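Local coordinates for chitin binding domain (Burkholderia pseudomallei, PDB 3UAM), which probably binds chitin or a related polysaccharide and may cleave it oxidatively, as lytic polysaccharide monooxygenases do, at residues H21-T26 / R30-Y35. Residues are numbered along the deposited sequence; the frame is centred on the assembly and turned at random.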
ATOM      1  N   HIS A  21       6.049   4.976  11.152  1.00 14.00           N
ATOM      2  CA  HIS A  21       4.651   4.994  10.762  1.00 12.86           C
ATOM      3  C   HIS A  21       4.509   5.528   9.382  1.00 11.32           C
ATOM      4  O   HIS A  21       5.238   6.444   8.994  1.00 10.93           O
ATOM      5  CB  HIS A  21       3.889   5.944  11.669  1.00 13.46           C
ATOM      6  CG  HIS A  21       3.511   5.359  12.987  1.00 14.19           C
ATOM      7  ND1 HIS A  21       2.992   6.109  13.976  1.00 15.38           N
ATOM      8  CD2 HIS A  21       3.576   4.057  13.457  1.00 14.37           C
ATOM      9  CE1 HIS A  21       2.711   5.316  15.027  1.00 16.01           C
ATOM     10  NE2 HIS A  21       3.077   4.053  14.700  1.00 15.80           N
ATOM     11  N   GLY A  22       3.548   4.979   8.653  1.00 10.01           N
ATOM     12  CA  GLY A  22       3.173   5.498   7.347  1.00  9.12           C
ATOM     13  C   GLY A  22       1.750   5.090   7.014  1.00  8.51           C
ATOM     14  O   GLY A  22       1.347   3.968   7.337  1.00  8.20           O
ATOM     15  N   ARG A  23       0.999   5.999   6.378  1.00  8.02           N
ATOM     16  CA  ARG A  23      -0.360   5.699   5.904  1.00  7.69           C
ATOM     17  C   ARG A  23      -0.767   6.633   4.763  1.00  7.36           C
ATOM     18  O   ARG A  23      -0.160   7.684   4.564  1.00  7.24           O
ATOM     19  CB  ARG A  23      -1.364   5.806   7.052  1.00  8.23           C
ATOM     20  CG  ARG A  23      -1.584   7.231   7.526  1.00  8.74           C
ATOM     21  CD  ARG A  23      -2.313   7.315   8.844  1.00  9.44           C
ATOM     22  NE  ARG A  23      -2.497   8.716   9.199  1.00  9.96           N
ATOM     23  CZ  ARG A  23      -1.534   9.525   9.647  1.00 10.29           C
ATOM     24  NH1 ARG A  23      -0.291   9.097   9.877  1.00 10.09           N
ATOM     25  NH2 ARG A  23      -1.835  10.788   9.890  1.00 10.90           N
ATOM     26  N   VAL A  24      -1.792   6.240   4.014  1.00  7.00           N
ATOM     27  CA  VAL A  24      -2.415   7.120   3.040  1.00  6.96           C
ATOM     28  C   VAL A  24      -3.577   7.860   3.695  1.00  7.51           C
ATOM     29  O   VAL A  24      -4.608   7.275   4.039  1.00  7.51           O
ATOM     30  CB  VAL A  24      -2.880   6.345   1.802  1.00  6.60           C
ATOM     31  CG1 VAL A  24      -3.760   7.220   0.919  1.00  6.77           C
ATOM     32  CG2 VAL A  24      -1.658   5.835   1.045  1.00  6.10           C
ATOM     33  N   ILE A  25      -3.403   9.165   3.850  1.00  8.15           N
ATOM     34  CA  ILE A  25      -4.382   9.976   4.538  1.00  8.88           C
ATOM     35  C   ILE A  25      -5.471  10.477   3.599  1.00  9.37           C
ATOM     36  O   ILE A  25      -6.589  10.722   4.060  1.00 10.04           O
ATOM     37  CB  ILE A  25      -3.742  11.141   5.340  1.00  9.41           C
ATOM     38  CG1 ILE A  25      -2.912  12.082   4.455  1.00  9.44           C
ATOM     39  CG2 ILE A  25      -2.904  10.577   6.483  1.00  9.43           C
ATOM     40  CD1 ILE A  25      -2.655  13.440   5.101  1.00 10.18           C
ATOM     41  N   THR A  26      -5.162  10.676   2.318  1.00  9.38           N
ATOM     42  CA  THR A  26      -6.195  11.058   1.340  1.00  9.88           C
ATOM     43  C   THR A  26      -5.854  10.510  -0.050  1.00  9.41           C
ATOM     44  O   THR A  26      -4.685  10.440  -0.436  1.00  9.21           O
ATOM     45  CB  THR A  26      -6.427  12.577   1.252  1.00 10.92           C
ATOM     46  OG1 THR A  26      -5.178  13.237   1.235  1.00 11.39           O
ATOM     47  CG2 THR A  26      -7.235  13.132   2.460  1.00 11.73           C
ATOM     48  N   ARG A  30      -8.670   2.530   3.699  1.00  7.06           N
ATOM     49  CA  ARG A  30      -9.590   1.708   4.452  1.00  7.40           C
ATOM     50  C   ARG A  30      -9.268   1.774   5.942  1.00  7.65           C
ATOM     51  O   ARG A  30     -10.177   1.906   6.766  1.00  8.11           O
ATOM     52  CB  ARG A  30      -9.529   0.272   3.950  1.00  7.18           C
ATOM     53  CG  ARG A  30     -10.471  -0.678   4.654  1.00  7.59           C
ATOM     54  CD  ARG A  30     -10.263  -2.094   4.191  1.00  7.47           C
ATOM     55  NE  ARG A  30     -10.612  -2.297   2.780  1.00  7.35           N
ATOM     56  CZ  ARG A  30     -10.551  -3.489   2.160  1.00  7.39           C
ATOM     57  NH1 ARG A  30     -10.209  -4.571   2.830  1.00  7.48           N
ATOM     58  NH2 ARG A  30     -10.872  -3.615   0.871  1.00  7.41           N
ATOM     59  N   ALA A  31      -7.982   1.697   6.276  1.00  7.35           N
ATOM     60  CA  ALA A  31      -7.566   1.684   7.683  1.00  7.81           C
ATOM     61  C   ALA A  31      -7.838   3.042   8.336  1.00  8.30           C
ATOM     62  O   ALA A  31      -8.284   3.089   9.487  1.00  8.91           O
ATOM     63  CB  ALA A  31      -6.107   1.305   7.830  1.00  7.38           C
ATOM     64  N   VAL A  32      -7.578   4.129   7.608  1.00  8.28           N
ATOM     65  CA  VAL A  32      -7.871   5.492   8.115  1.00  8.91           C
ATOM     66  C   VAL A  32      -9.366   5.640   8.429  1.00  9.77           C
ATOM     67  O   VAL A  32      -9.744   6.194   9.471  1.00 10.43           O
ATOM     68  CB  VAL A  32      -7.407   6.585   7.135  1.00  8.57           C
ATOM     69  CG1 VAL A  32      -8.020   7.949   7.472  1.00  9.04           C
ATOM     70  CG2 VAL A  32      -5.886   6.655   7.147  1.00  8.15           C
ATOM     71  N   TYR A  33     -10.217   5.129   7.546  1.00 10.00           N
ATOM     72  CA  TYR A  33     -11.648   5.185   7.805  1.00 10.95           C
ATOM     73  C   TYR A  33     -12.003   4.359   9.047  1.00 11.73           C
ATOM     74  O   TYR A  33     -12.880   4.749   9.805  1.00 12.62           O
ATOM     75  CB  TYR A  33     -12.449   4.659   6.624  1.00 10.89           C
ATOM     76  CG  TYR A  33     -12.851   5.638   5.556  1.00 10.95           C
ATOM     77  CD1 TYR A  33     -13.229   6.948   5.841  1.00 11.45           C
ATOM     78  CD2 TYR A  33     -12.934   5.210   4.245  1.00 10.70           C
ATOM     79  CE1 TYR A  33     -13.644   7.804   4.825  1.00 11.60           C
ATOM     80  CE2 TYR A  33     -13.326   6.049   3.239  1.00 10.84           C
ATOM     81  CZ  TYR A  33     -13.681   7.333   3.528  1.00 11.28           C
ATOM     82  OH  TYR A  33     -14.101   8.099   2.483  1.00 11.60           O
ATOM     83  N   LEU A  34     -11.344   3.221   9.262  1.00 11.79           N
ATOM     84  CA  LEU A  34     -11.595   2.466  10.495  1.00 12.68           C
ATOM     85  C   LEU A  34     -11.146   3.253  11.727  1.00 13.51           C
ATOM     86  O   LEU A  34     -11.850   3.287  12.745  1.00 14.19           O
ATOM     87  CB  LEU A  34     -10.950   1.083  10.453  1.00 12.47           C
ATOM     88  CG  LEU A  34     -11.638   0.074   9.522  1.00 12.39           C
ATOM     89  CD1 LEU A  34     -11.078  -1.327   9.771  1.00 12.39           C
ATOM     90  CD2 LEU A  34     -13.151   0.077   9.679  1.00 13.04           C
ATOM     91  N   TYR A  35      -9.989   3.907  11.625  1.00 13.67           N
ATOM     92  CA  TYR A  35      -9.528   4.821  12.681  1.00 14.60           C
ATOM     93  C   TYR A  35     -10.584   5.901  12.970  1.00 15.38           C
ATOM     94  O   TYR A  35     -10.921   6.140  14.116  1.00 16.15           O
ATOM     95  CB  TYR A  35      -8.153   5.430  12.332  1.00 14.48           C
ATOM     96  CG  TYR A  35      -7.708   6.545  13.241  1.00 15.56           C
ATOM     97  CD1 TYR A  35      -7.198   6.280  14.507  1.00 16.32           C
ATOM     98  CD2 TYR A  35      -7.796   7.877  12.836  1.00 16.14           C
ATOM     99  CE1 TYR A  35      -6.805   7.304  15.347  1.00 17.25           C
ATOM    100  CE2 TYR A  35      -7.409   8.911  13.677  1.00 16.96           C
ATOM    101  CZ  TYR A  35      -6.912   8.608  14.927  1.00 17.57           C
ATOM    102  OH  TYR A  35      -6.516   9.603  15.769  1.00 18.73           O
TER
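One methyl of Val-32 carries the contact. Its CG2 sits beyond the carbonyl oxygen of Val-24 and raised from the peptide plane, 3.4 Å from Val-24 O, and also touches Arg-23, where CD lies 4.0 Å from Val-32 CG2. The Val-32 side chain crosses that of Arg-23 at about a right angle, with the methyl near the plane of the guanidinium, at its edge. CG1 of Val-32 is anti to the backbone N (chi1 165°), which puts CG2 beside that N and facing the strand. Ile-25 adds only backbone: its CA is 4.5 Å from Val-32 CG2, while its CB points away from the helix. No hydrogen bond joins the two segments. Strand 21-26 edges a three-stranded antiparallel sheet of the immunoglobulin-like beta-sandwich core expected of AA10 enzymes; after a three-residue link, segment 30-35 crosses it at 80°, the axes 8.2 Å apart at closest approach. Opposite Ser-117, Ile-25 and Thr-26 form a classic beta bulge. Helix 42-45 backs the contact: its Val-45 touches both Val-32 and Arg-23, and Phe-42 also meets Arg-23. Beyond the extended CG-to-NE chain, Arg-23 NH1 is hydrogen-bonded to Asn-46 OD1. At the helix start, Ser-29 OG accepts a bond from Val-32 N.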